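Local atomic coordinates of cobalamin biosynthesis protein CobN (Mycobacterium tuberculosis, PDB entry 7C6O), a protein that serves as the large, catalytic subunit of cobaltochelatase, the enzyme that inserts cobalt into the corrin ring during cobalamin biosynthesis. Residues T1084-A1087 with Q1091-A1094; R1049-I1054 with G1079-T1084; T937-G942 with Q1024-W1029. All coordinates share one frame; numbering follows the deposited sequence.

Followed from the N terminus, the three contacts come in series, none enclosing or crossing another. Contact 3 closes an 81-residue, largely helical excursion, setting helix 1019-1030 against strand 935-940 of the mixed eight-stranded sheet. Contact 2 opens at the end of helix 1044-1051 and shuts a 24-residue loop through strand 1056-1061 when the chain returns along helix 1072-1089. Contact 1 begins at T1084, where contact 2 ends, and closes the short turn into strand 1094-1099. Contacts 2 and 3 touch through the hydroxyls of Y1051 and Y1026, while V1085 and P1093 of contact 1 pack on I1054, so three helices and the sheet are tied together.

Contact 1 (T1084-A1087 with Q1091-A1094); sequences TVRA and QAPA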
ATOM      1  N   THR A1084      22.351  11.531  -7.780  1.00 13.87           N
ATOM      2  CA  THR A1084      21.906  12.346  -8.907  1.00 14.75           C
ATOM      3  C   THR A1084      22.265  13.813  -8.700  1.00 16.78           C
ATOM      4  O   THR A1084      22.723  14.484  -9.633  1.00 16.04           O
ATOM      5  CB  THR A1084      20.402  12.166  -9.111  1.00 16.77           C
ATOM      6  OG1 THR A1084      20.126  10.785  -9.373  1.00 15.61           O
ATOM      7  CG2 THR A1084      19.911  13.004 -10.287  1.00 17.78           C
ATOM      8  N   VAL A1085      22.085  14.323  -7.479  1.00 16.91           N
ATOM      9  CA  VAL A1085      22.509  15.687  -7.173  1.00 17.27           C
ATOM     10  C   VAL A1085      24.018  15.823  -7.337  1.00 19.64           C
ATOM     11  O   VAL A1085      24.511  16.819  -7.884  1.00 19.84           O
ATOM     12  CB  VAL A1085      22.055  16.086  -5.756  1.00 16.12           C
ATOM     13  CG1 VAL A1085      22.595  17.464  -5.382  1.00 15.38           C
ATOM     14  CG2 VAL A1085      20.535  16.058  -5.653  1.00 14.34           C
ATOM     15  N   ARG A1086      24.778  14.828  -6.867  1.00 18.38           N
ATOM     16  CA  ARG A1086      26.229  14.880  -7.018  1.00 18.55           C
ATOM     17  C   ARG A1086      26.626  14.879  -8.488  1.00 18.84           C
ATOM     18  O   ARG A1086      27.519  15.629  -8.897  1.00 20.21           O
ATOM     19  CB  ARG A1086      26.885  13.708  -6.284  1.00 15.71           C
ATOM     20  CG  ARG A1086      28.413  13.767  -6.281  1.00 17.17           C
ATOM     21  CD  ARG A1086      29.049  12.620  -5.499  1.00 17.23           C
ATOM     22  NE  ARG A1086      28.701  11.317  -6.057  1.00 19.37           N
ATOM     23  CZ  ARG A1086      27.934  10.424  -5.442  1.00 19.60           C
ATOM     24  NH1 ARG A1086      27.448  10.686  -4.238  1.00 17.78           N
ATOM     25  NH2 ARG A1086      27.662   9.264  -6.028  1.00 19.79           N
ATOM     26  N   ALA A1087      25.965  14.050  -9.300  1.00 16.90           N
ATOM     27  CA  ALA A1087      26.261  14.023 -10.730  1.00 21.22           C
ATOM     28  C   ALA A1087      25.990  15.375 -11.375  1.00 19.72           C
ATOM     29  O   ALA A1087      26.773  15.843 -12.212  1.00 21.65           O
ATOM     30  CB  ALA A1087      25.442  12.930 -11.416  1.00 21.71           C
ATOM     31  N   GLN A1091      29.015  17.978  -6.373  1.00 23.60           N
ATOM     32  CA  GLN A1091      29.126  17.932  -4.922  1.00 26.44           C
ATOM     33  C   GLN A1091      27.905  17.226  -4.355  1.00 22.87           C
ATOM     34  O   GLN A1091      26.770  17.554  -4.717  1.00 20.65           O
ATOM     35  CB  GLN A1091      29.252  19.340  -4.330  1.00 31.26           C
ATOM     36  CG  GLN A1091      29.206  19.383  -2.810  1.00 35.01           C
ATOM     37  CD  GLN A1091      30.318  18.579  -2.168  0.33 37.22           C
ATOM     38  OE1 GLN A1091      31.462  18.602  -2.625  0.39 38.63           O
ATOM     39  NE2 GLN A1091      29.987  17.854  -1.106  0.57 38.22           N
ATOM     40  N   ALA A1092      28.136  16.260  -3.478  1.00 21.75           N
ATOM     41  CA  ALA A1092      27.021  15.580  -2.843  1.00 22.42           C
ATOM     42  C   ALA A1092      26.299  16.541  -1.904  1.00 20.16           C
ATOM     43  O   ALA A1092      26.940  17.365  -1.242  1.00 19.77           O
ATOM     44  CB  ALA A1092      27.501  14.354  -2.069  1.00 24.66           C
ATOM     45  N   PRO A1093      24.975  16.478  -1.834  1.00 17.78           N
ATOM     46  CA  PRO A1093      24.260  17.249  -0.815  1.00 16.84           C
ATOM     47  C   PRO A1093      24.440  16.594   0.542  1.00 15.17           C
ATOM     48  O   PRO A1093      24.943  15.476   0.664  1.00 16.74           O
ATOM     49  CB  PRO A1093      22.807  17.182  -1.281  1.00 18.28           C
ATOM     50  CG  PRO A1093      22.719  15.844  -1.960  1.00 15.93           C
ATOM     51  CD  PRO A1093      24.067  15.616  -2.612  1.00 16.48           C
ATOM     52  N   ALA A1094      24.028  17.312   1.581  1.00 17.99           N
ATOM     53  CA  ALA A1094      23.870  16.665   2.874  1.00 17.62           C
ATOM     54  C   ALA A1094      22.817  15.568   2.754  1.00 18.87           C
ATOM     55  O   ALA A1094      21.859  15.677   1.984  1.00 18.12           O
ATOM     56  CB  ALA A1094      23.472  17.683   3.942  1.00 14.00           C
TER
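V1085 and R1086, near the end of helix 1072-1089, pack on A1092 and P1093 where the chain turns back toward strand 1094-1099, and so close the second half of a beta-alpha-beta crossover that starts at strand 1056-1061. The backbones come nearest at R1086 and A1092. Between V1085 and P1093 the meeting is wholly apolar: V1085 CG1 lies 3.6 Å from P1093 CD, and V1085 CB is 3.9 Å from P1093 CG, so the valine branch rests against the CG and CD corner of the proline ring. CG1 is the branch anti to the backbone N (chi1 175°), which turns it to the proline.

R1086 uses its aliphatic part. Its CG packs against the Q1091-A1092 peptide, 3.8 Å from A1092 N, and its CD sits 4.1 Å from A1092 CB. That methyl also lies at the edge of the guanidinium, near its plane. A bend at chi3 (61°) then carries the charged end to partners elsewhere, a salt bridge from NE to D1019 and a hydrogen bond from NH1 to the carbonyl of T1156. On the backbone side, R1086 CA approaches Q1091 O at 3.6 Å in a fairly straight CA-H...O contact.

Within the turn, Q1091 NE2 folds back to donate to A1092 O at 3.1 Å, reaching a lone pair in the carbonyl plane although the acceptor is tilted out of the amide plane of Q1091. T1089 OG1 hydrogen-bonds both V1085 O and Q1091 N, and A1094 then joins the sheet by backbone bonds to A1055 and A1057. Because the segments meet by apolar packing and a CA-H...O contact, their fit depends mainly on shape, while the charge of R1086 is paired with D1019 and ties this end of the helix to helix 1019-1030.

Contact 2 (R1049-I1054 with G1079-T1084); sequences RQYRRI and GGMVAT
The Y1051 ring meets M1081 and T1084 obliquely, while one of its faces carries I1054 CD1 from its own segment, 3.7 Å above the plane and offset toward the rim. Y1051 CD2 touches T1084 CG2 at 3.9 Å, and Y1051 CE2 packs on M1081 CG. At the far end of the ring, Y1051 OH reaches M1081 CE at 3.7 Å. The M1081 chain runs extended as far as SD and bends at chi3 (-74°), which brings its methyl to the tyrosine oxygen; its SD lies 4.1 Å from I1054 CD1. The side chains of Y1051 and I1054 each cross that of M1081 at about a right angle. Helix 1044-1051 is packed here on the crossover helix 1072-1089, and a type I turn from Y1051 to I1054 then sends the chain into strand 1056-1061. The chi1 of T1084 (-60°) places CG2 anti to the backbone N and toward the ring, while T1084 OG1 donates to G1080 O at 2.8 Å; T1084 N reaches the same oxygen from the opposite face of the carbonyl plane. The Y1051 hydroxyl is hydrogen-bonded to that of Y1026 on helix 1019-1030. D981 on helix 973-985 forms a salt bridge with R1053 and accepts a hydrogen bond from Q1050 NE2.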
ATOM      1  N   ARG A1049      16.980  20.981 -12.914  1.00 20.39           N
ATOM      2  CA  ARG A1049      17.028  22.320 -12.336  0.55 24.91           C
ATOM      3  C   ARG A1049      16.752  22.285 -10.837  1.00 23.91           C
ATOM      4  O   ARG A1049      17.445  22.952 -10.060  1.00 23.05           O
ATOM      5  CB  ARG A1049      16.033  23.240 -13.045  0.55 26.99           C
ATOM      6  CG  ARG A1049      16.355  23.480 -14.512  0.55 29.05           C
ATOM      7  CD  ARG A1049      15.404  24.483 -15.146  0.55 31.39           C
ATOM      8  NE  ARG A1049      15.702  25.847 -14.728  0.55 32.87           N
ATOM      9  CZ  ARG A1049      16.627  26.614 -15.296  0.55 34.80           C
ATOM     10  NH1 ARG A1049      17.347  26.147 -16.308  0.55 34.72           N
ATOM     11  NH2 ARG A1049      16.835  27.847 -14.854  0.55 36.74           N
ATOM     12  N   GLN A1050      15.755  21.506 -10.412  1.00 22.13           N
ATOM     13  CA  GLN A1050      15.410  21.459  -8.995  1.00 20.80           C
ATOM     14  C   GLN A1050      16.403  20.620  -8.195  1.00 19.21           C
ATOM     15  O   GLN A1050      16.747  20.983  -7.065  1.00 20.26           O
ATOM     16  CB  GLN A1050      13.987  20.925  -8.808  1.00 22.40           C
ATOM     17  CG  GLN A1050      12.931  21.580  -9.696  1.00 27.62           C
ATOM     18  CD  GLN A1050      13.016  23.099  -9.717  1.00 31.13           C
ATOM     19  OE1 GLN A1050      13.329  23.736  -8.709  1.00 31.88           O
ATOM     20  NE2 GLN A1050      12.735  23.687 -10.877  1.00 30.19           N
ATOM     21  N   TYR A1051      16.872  19.500  -8.752  1.00 15.51           N
ATOM     22  CA  TYR A1051      17.829  18.676  -8.017  1.00 18.07           C
ATOM     23  C   TYR A1051      19.147  19.404  -7.801  1.00 17.27           C
ATOM     24  O   TYR A1051      19.800  19.201  -6.771  1.00 17.13           O
ATOM     25  CB  TYR A1051      18.064  17.346  -8.739  1.00 15.73           C
ATOM     26  CG  TYR A1051      17.084  16.264  -8.350  1.00 14.36           C
ATOM     27  CD1 TYR A1051      15.715  16.479  -8.448  1.00 14.95           C
ATOM     28  CD2 TYR A1051      17.521  15.025  -7.890  1.00 12.54           C
ATOM     29  CE1 TYR A1051      14.807  15.499  -8.096  1.00 15.56           C
ATOM     30  CE2 TYR A1051      16.616  14.032  -7.536  1.00 11.42           C
ATOM     31  CZ  TYR A1051      15.259  14.280  -7.643  1.00 14.59           C
ATOM     32  OH  TYR A1051      14.338  13.313  -7.299  1.00 16.63           O
ATOM     33  N   ARG A1052      19.550  20.265  -8.742  1.00 18.32           N
ATOM     34  CA  ARG A1052      20.770  21.039  -8.546  1.00 20.06           C
ATOM     35  C   ARG A1052      20.687  21.938  -7.319  1.00 21.38           C
ATOM     36  O   ARG A1052      21.729  22.301  -6.762  1.00 23.46           O
ATOM     37  CB  ARG A1052      21.082  21.881  -9.789  1.00 22.92           C
ATOM     38  CG  ARG A1052      21.726  21.096 -10.924  1.00 26.15           C
ATOM     39  CD  ARG A1052      22.193  22.011 -12.051  1.00 27.87           C
ATOM     40  NE  ARG A1052      21.661  21.595 -13.345  0.68 29.51           N
ATOM     41  CZ  ARG A1052      22.313  20.837 -14.222  0.25 29.46           C
ATOM     42  NH1 ARG A1052      23.540  20.407 -13.956  1.00 29.64           N
ATOM     43  NH2 ARG A1052      21.736  20.514 -15.372  0.87 30.44           N
ATOM     44  N   ARG A1053      19.479  22.289  -6.879  1.00 19.65           N
ATOM     45  CA  ARG A1053      19.295  23.151  -5.720  1.00 21.45           C
ATOM     46  C   ARG A1053      19.182  22.390  -4.407  1.00 19.18           C
ATOM     47  O   ARG A1053      19.198  23.023  -3.346  1.00 16.14           O
ATOM     48  CB  ARG A1053      18.043  24.016  -5.896  1.00 19.99           C
ATOM     49  CG  ARG A1053      18.116  24.994  -7.052  1.00 23.59           C
ATOM     50  CD  ARG A1053      16.974  25.993  -6.980  1.00 25.39           C
ATOM     51  NE  ARG A1053      17.044  26.992  -8.042  1.00 30.70           N
ATOM     52  CZ  ARG A1053      16.269  26.987  -9.122  1.00 32.42           C
ATOM     53  NH1 ARG A1053      15.358  26.037  -9.283  1.00 28.48           N
ATOM     54  NH2 ARG A1053      16.402  27.938 -10.037  1.00 36.10           N
ATOM     55  N   ILE A1054      19.062  21.062  -4.449  1.00 16.15           N
ATOM     56  CA  ILE A1054      18.846  20.295  -3.226  1.00 16.46           C
ATOM     57  C   ILE A1054      20.058  20.430  -2.317  1.00 17.07           C
ATOM     58  O   ILE A1054      21.178  20.052  -2.685  1.00 17.83           O
ATOM     59  CB  ILE A1054      18.555  18.826  -3.551  1.00 14.15           C
ATOM     60  CG1 ILE A1054      17.221  18.703  -4.290  1.00 14.89           C
ATOM     61  CG2 ILE A1054      18.552  17.995  -2.269  1.00 13.56           C
ATOM     62  CD1 ILE A1054      16.908  17.289  -4.751  1.00 15.74           C
ATOM     63  N   GLY A1079      19.740   7.144  -1.530  1.00 11.77           N
ATOM     64  CA  GLY A1079      21.047   7.174  -2.162  1.00 14.09           C
ATOM     65  C   GLY A1079      20.981   7.621  -3.610  1.00 15.00           C
ATOM     66  O   GLY A1079      21.870   8.323  -4.092  1.00 13.87           O
ATOM     67  N   GLY A1080      19.921   7.225  -4.317  1.00 13.96           N
ATOM     68  CA  GLY A1080      19.759   7.665  -5.694  1.00 14.76           C
ATOM     69  C   GLY A1080      19.630   9.170  -5.818  1.00 15.35           C
ATOM     70  O   GLY A1080      20.196   9.779  -6.731  1.00 15.34           O
ATOM     71  N   MET A1081      18.886   9.794  -4.901  1.00 12.65           N
ATOM     72  CA  MET A1081      18.798  11.250  -4.906  1.00 16.76           C
ATOM     73  C   MET A1081      20.160  11.881  -4.642  1.00 16.90           C
ATOM     74  O   MET A1081      20.554  12.830  -5.329  1.00 14.82           O
ATOM     75  CB  MET A1081      17.774  11.723  -3.876  1.00 13.69           C
ATOM     76  CG  MET A1081      17.669  13.238  -3.768  1.00 15.13           C
ATOM     77  SD  MET A1081      16.343  13.785  -2.674  1.00 15.27           S
ATOM     78  CE  MET A1081      14.900  13.455  -3.686  1.00 16.49           C
ATOM     79  N   VAL A1082      20.898  11.358  -3.658  1.00 13.33           N
ATOM     80  CA  VAL A1082      22.229  11.884  -3.356  1.00 14.75           C
ATOM     81  C   VAL A1082      23.126  11.802  -4.586  1.00 14.39           C
ATOM     82  O   VAL A1082      23.806  12.770  -4.945  1.00 12.25           O
ATOM     83  CB  VAL A1082      22.847  11.131  -2.163  1.00 13.15           C
ATOM     84  CG1 VAL A1082      24.295  11.550  -1.965  1.00 13.41           C
ATOM     85  CG2 VAL A1082      22.034  11.375  -0.899  1.00 12.74           C
ATOM     86  N   ALA A1083      23.139  10.644  -5.249  1.00 13.20           N
ATOM     87  CA  ALA A1083      24.036  10.450  -6.384  1.00 14.11           C
ATOM     88  C   ALA A1083      23.651  11.341  -7.558  1.00 14.72           C
ATOM     89  O   ALA A1083      24.524  11.859  -8.265  1.00 17.07           O
ATOM     90  CB  ALA A1083      24.039   8.981  -6.807  1.00 13.03           C
ATOM     91  N   THR A1084      22.351  11.531  -7.780  1.00 13.87           N
ATOM     92  CA  THR A1084      21.906  12.346  -8.907  1.00 14.75           C
ATOM     93  C   THR A1084      22.265  13.813  -8.700  1.00 16.78           C
ATOM     94  O   THR A1084      22.723  14.484  -9.633  1.00 16.04           O
ATOM     95  CB  THR A1084      20.402  12.166  -9.111  1.00 16.77           C
ATOM     96  OG1 THR A1084      20.126  10.785  -9.373  1.00 15.61           O
ATOM     97  CG2 THR A1084      19.911  13.004 -10.287  1.00 17.78           C
TER

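Contact 3 (T937-G942 with Q1024-W1029); sequences TVRISG and QVYTAW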
ATOM      1  N   THR A 937      11.711  19.603  -3.023  1.00 15.38           N
ATOM      2  CA  THR A 937      11.544  18.719  -4.168  1.00 17.14           C
ATOM      3  C   THR A 937      11.162  17.343  -3.647  1.00 16.14           C
ATOM      4  O   THR A 937      11.838  16.800  -2.767  1.00 17.31           O
ATOM      5  CB  THR A 937      12.822  18.638  -5.010  1.00 20.67           C
ATOM      6  OG1 THR A 937      13.066  19.905  -5.632  1.00 21.48           O
ATOM      7  CG2 THR A 937      12.685  17.574  -6.088  1.00 20.16           C
ATOM      8  N   VAL A 938      10.074  16.791  -4.175  1.00 13.43           N
ATOM      9  CA  VAL A 938       9.490  15.553  -3.670  1.00 14.18           C
ATOM     10  C   VAL A 938       9.632  14.479  -4.735  1.00 14.29           C
ATOM     11  O   VAL A 938       9.173  14.655  -5.870  1.00 14.23           O
ATOM     12  CB  VAL A 938       8.014  15.735  -3.287  1.00 15.94           C
ATOM     13  CG1 VAL A 938       7.421  14.411  -2.822  1.00 15.31           C
ATOM     14  CG2 VAL A 938       7.869  16.798  -2.211  1.00 18.47           C
ATOM     15  N   ARG A 939      10.254  13.362  -4.367  1.00 11.81           N
ATOM     16  CA  ARG A 939      10.212  12.146  -5.171  1.00 13.46           C
ATOM     17  C   ARG A 939       9.173  11.215  -4.555  1.00 15.58           C
ATOM     18  O   ARG A 939       9.381  10.679  -3.462  1.00 15.81           O
ATOM     19  CB  ARG A 939      11.583  11.475  -5.241  1.00 13.36           C
ATOM     20  CG  ARG A 939      11.556  10.086  -5.873  1.00 13.63           C
ATOM     21  CD  ARG A 939      10.919  10.087  -7.267  1.00 15.59           C
ATOM     22  NE  ARG A 939      10.862   8.736  -7.823  1.00 16.28           N
ATOM     23  CZ  ARG A 939      11.887   8.131  -8.418  1.00 14.19           C
ATOM     24  NH1 ARG A 939      13.046   8.763  -8.552  1.00 13.24           N
ATOM     25  NH2 ARG A 939      11.752   6.896  -8.886  1.00 13.85           N
ATOM     26  N   ILE A 940       8.050  11.042  -5.245  1.00 15.17           N
ATOM     27  CA  ILE A 940       7.029  10.090  -4.827  1.00 14.58           C
ATOM     28  C   ILE A 940       7.309   8.763  -5.514  1.00 14.00           C
ATOM     29  O   ILE A 940       7.926   8.708  -6.582  1.00 15.72           O
ATOM     30  CB  ILE A 940       5.604  10.593  -5.149  1.00 14.25           C
ATOM     31  CG1 ILE A 940       5.431  10.803  -6.656  1.00 15.78           C
ATOM     32  CG2 ILE A 940       5.289  11.875  -4.374  1.00 13.61           C
ATOM     33  CD1 ILE A 940       4.025  11.215  -7.063  1.00 15.44           C
ATOM     34  N   SER A 941       6.868   7.678  -4.890  1.00 13.54           N
ATOM     35  CA  SER A 941       6.961   6.383  -5.537  1.00 15.21           C
ATOM     36  C   SER A 941       5.790   6.200  -6.498  1.00 17.22           C
ATOM     37  O   SER A 941       4.845   6.994  -6.530  1.00 14.12           O
ATOM     38  CB  SER A 941       6.983   5.262  -4.499  1.00 16.23           C
ATOM     39  OG  SER A 941       5.771   5.225  -3.767  1.00 13.96           O
ATOM     40  N   GLY A 942       5.868   5.141  -7.303  1.00 12.44           N
ATOM     41  CA  GLY A 942       4.742   4.800  -8.154  1.00 12.59           C
ATOM     42  C   GLY A 942       3.498   4.459  -7.356  1.00 11.85           C
ATOM     43  O   GLY A 942       2.386   4.847  -7.723  1.00 13.17           O
ATOM     44  N   GLN A1024      21.697   8.717 -14.735  1.00 18.12           N
ATOM     45  CA  GLN A1024      20.931   8.434 -15.946  1.00 19.55           C
ATOM     46  C   GLN A1024      19.836   7.409 -15.680  1.00 18.41           C
ATOM     47  O   GLN A1024      18.703   7.561 -16.154  1.00 17.65           O
ATOM     48  CB  GLN A1024      21.855   7.951 -17.065  1.00 21.22           C
ATOM     49  CG  GLN A1024      21.114   7.622 -18.354  1.00 21.51           C
ATOM     50  CD  GLN A1024      22.031   7.204 -19.489  1.00 25.83           C
ATOM     51  OE1 GLN A1024      23.253   7.157 -19.336  1.00 27.68           O
ATOM     52  NE2 GLN A1024      21.440   6.895 -20.640  1.00 25.19           N
ATOM     53  N   VAL A1025      20.150   6.355 -14.927  1.00 18.42           N
ATOM     54  CA  VAL A1025      19.132   5.360 -14.599  1.00 16.68           C
ATOM     55  C   VAL A1025      18.078   5.965 -13.680  1.00 15.42           C
ATOM     56  O   VAL A1025      16.873   5.830 -13.918  1.00 16.50           O
ATOM     57  CB  VAL A1025      19.779   4.108 -13.981  1.00 17.95           C
ATOM     58  CG1 VAL A1025      18.710   3.185 -13.406  1.00 17.48           C
ATOM     59  CG2 VAL A1025      20.608   3.373 -15.031  1.00 15.82           C
ATOM     60  N   TYR A1026      18.518   6.646 -12.616  1.00 13.50           N
ATOM     61  CA  TYR A1026      17.579   7.305 -11.710  1.00 13.22           C
ATOM     62  C   TYR A1026      16.648   8.243 -12.467  1.00 15.30           C
ATOM     63  O   TYR A1026      15.435   8.260 -12.224  1.00 16.34           O
ATOM     64  CB  TYR A1026      18.352   8.063 -10.630  1.00 14.45           C
ATOM     65  CG  TYR A1026      17.493   8.784  -9.612  1.00 15.24           C
ATOM     66  CD1 TYR A1026      17.039  10.079  -9.846  1.00 15.87           C
ATOM     67  CD2 TYR A1026      17.156   8.179  -8.409  1.00 13.31           C
ATOM     68  CE1 TYR A1026      16.260  10.745  -8.916  1.00 15.22           C
ATOM     69  CE2 TYR A1026      16.382   8.838  -7.470  1.00 13.38           C
ATOM     70  CZ  TYR A1026      15.936  10.120  -7.730  1.00 14.42           C
ATOM     71  OH  TYR A1026      15.164  10.777  -6.801  1.00 15.44           O
ATOM     72  N   THR A1027      17.196   9.016 -13.406  1.00 18.55           N
ATOM     73  CA  THR A1027      16.388   9.970 -14.158  1.00 19.45           C
ATOM     74  C   THR A1027      15.496   9.275 -15.180  1.00 19.61           C
ATOM     75  O   THR A1027      14.392   9.753 -15.464  1.00 19.57           O
ATOM     76  CB  THR A1027      17.302  10.989 -14.841  1.00 21.15           C
ATOM     77  OG1 THR A1027      18.170  11.573 -13.860  1.00 22.91           O
ATOM     78  CG2 THR A1027      16.490  12.091 -15.500  1.00 21.51           C
ATOM     79  N   ALA A1028      15.945   8.146 -15.732  1.00 19.63           N
ATOM     80  CA  ALA A1028      15.115   7.415 -16.685  1.00 16.60           C
ATOM     81  C   ALA A1028      13.889   6.810 -16.016  1.00 16.54           C
ATOM     82  O   ALA A1028      12.853   6.630 -16.668  1.00 15.37           O
ATOM     83  CB  ALA A1028      15.933   6.319 -17.367  1.00 14.91           C
ATOM     84  N   TRP A1029      13.983   6.489 -14.728  1.00 17.45           N
ATOM     85  CA  TRP A1029      12.877   5.880 -14.004  1.00 16.01           C
ATOM     86  C   TRP A1029      12.048   6.878 -13.211  1.00 15.54           C
ATOM     87  O   TRP A1029      10.896   6.575 -12.888  1.00 19.42           O
ATOM     88  CB  TRP A1029      13.400   4.797 -13.047  1.00 17.35           C
ATOM     89  CG  TRP A1029      13.899   3.555 -13.733  1.00 15.12           C
ATOM     90  CD1 TRP A1029      14.900   3.472 -14.658  1.00 15.32           C
ATOM     91  CD2 TRP A1029      13.427   2.217 -13.533  1.00 14.19           C
ATOM     92  NE1 TRP A1029      15.077   2.168 -15.049  1.00 16.63           N
ATOM     93  CE2 TRP A1029      14.188   1.377 -14.372  1.00 16.40           C
ATOM     94  CE3 TRP A1029      12.439   1.647 -12.723  1.00 14.96           C
ATOM     95  CZ2 TRP A1029      13.986  -0.002 -14.430  1.00 16.18           C
ATOM     96  CZ3 TRP A1029      12.245   0.276 -12.778  1.00 13.37           C
ATOM     97  CH2 TRP A1029      13.014  -0.532 -13.627  1.00 14.48           C
TER
HETATM   98  O   HOH W   1      14.475   6.750 -10.162  1.00 16.02           O
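R939 and Y1026 account for most of the buried surface, with W1029 adding a smaller share. R939 stands on strand 935-940 of the mixed, mainly parallel sheet and reaches toward helix 1019-1030, which belongs to the helical layer over that side. A bend at chi2 (55°) swings the guanidinium toward the Y1026 ring. There NH1 sits over one face, 3.3 Å from Y1026 CZ, with the two planes 61° apart, so a corner of the guanidinium meets the ring and the groups do not stack. R939 CZ is 5.0 Å from the ring centroid, and any cation-pi attraction is therefore weak at most. The aliphatic part follows the tyrosine as well, R939 CG lying 3.8 Å from Y1026 OH, a hydroxyl whose hydrogen-bond partner is Y1051.

R939 NE makes a weak, bent bond to I940 O, and R939 NH2 only approaches W1029 O, at 4.1 Å and without a hydrogen bond. The W1029 indole turns elsewhere, giving its NE1 to I520 O and meeting the ring of F513. The firmer polar link between strand and helix is a water at the guanidinium edge, in its plane, and above the same face of the Y1026 ring as NH1: the water accepts from R939 NH1 at 2.9 Å and donates to the backbone oxygen Y1026 O at 2.7 Å.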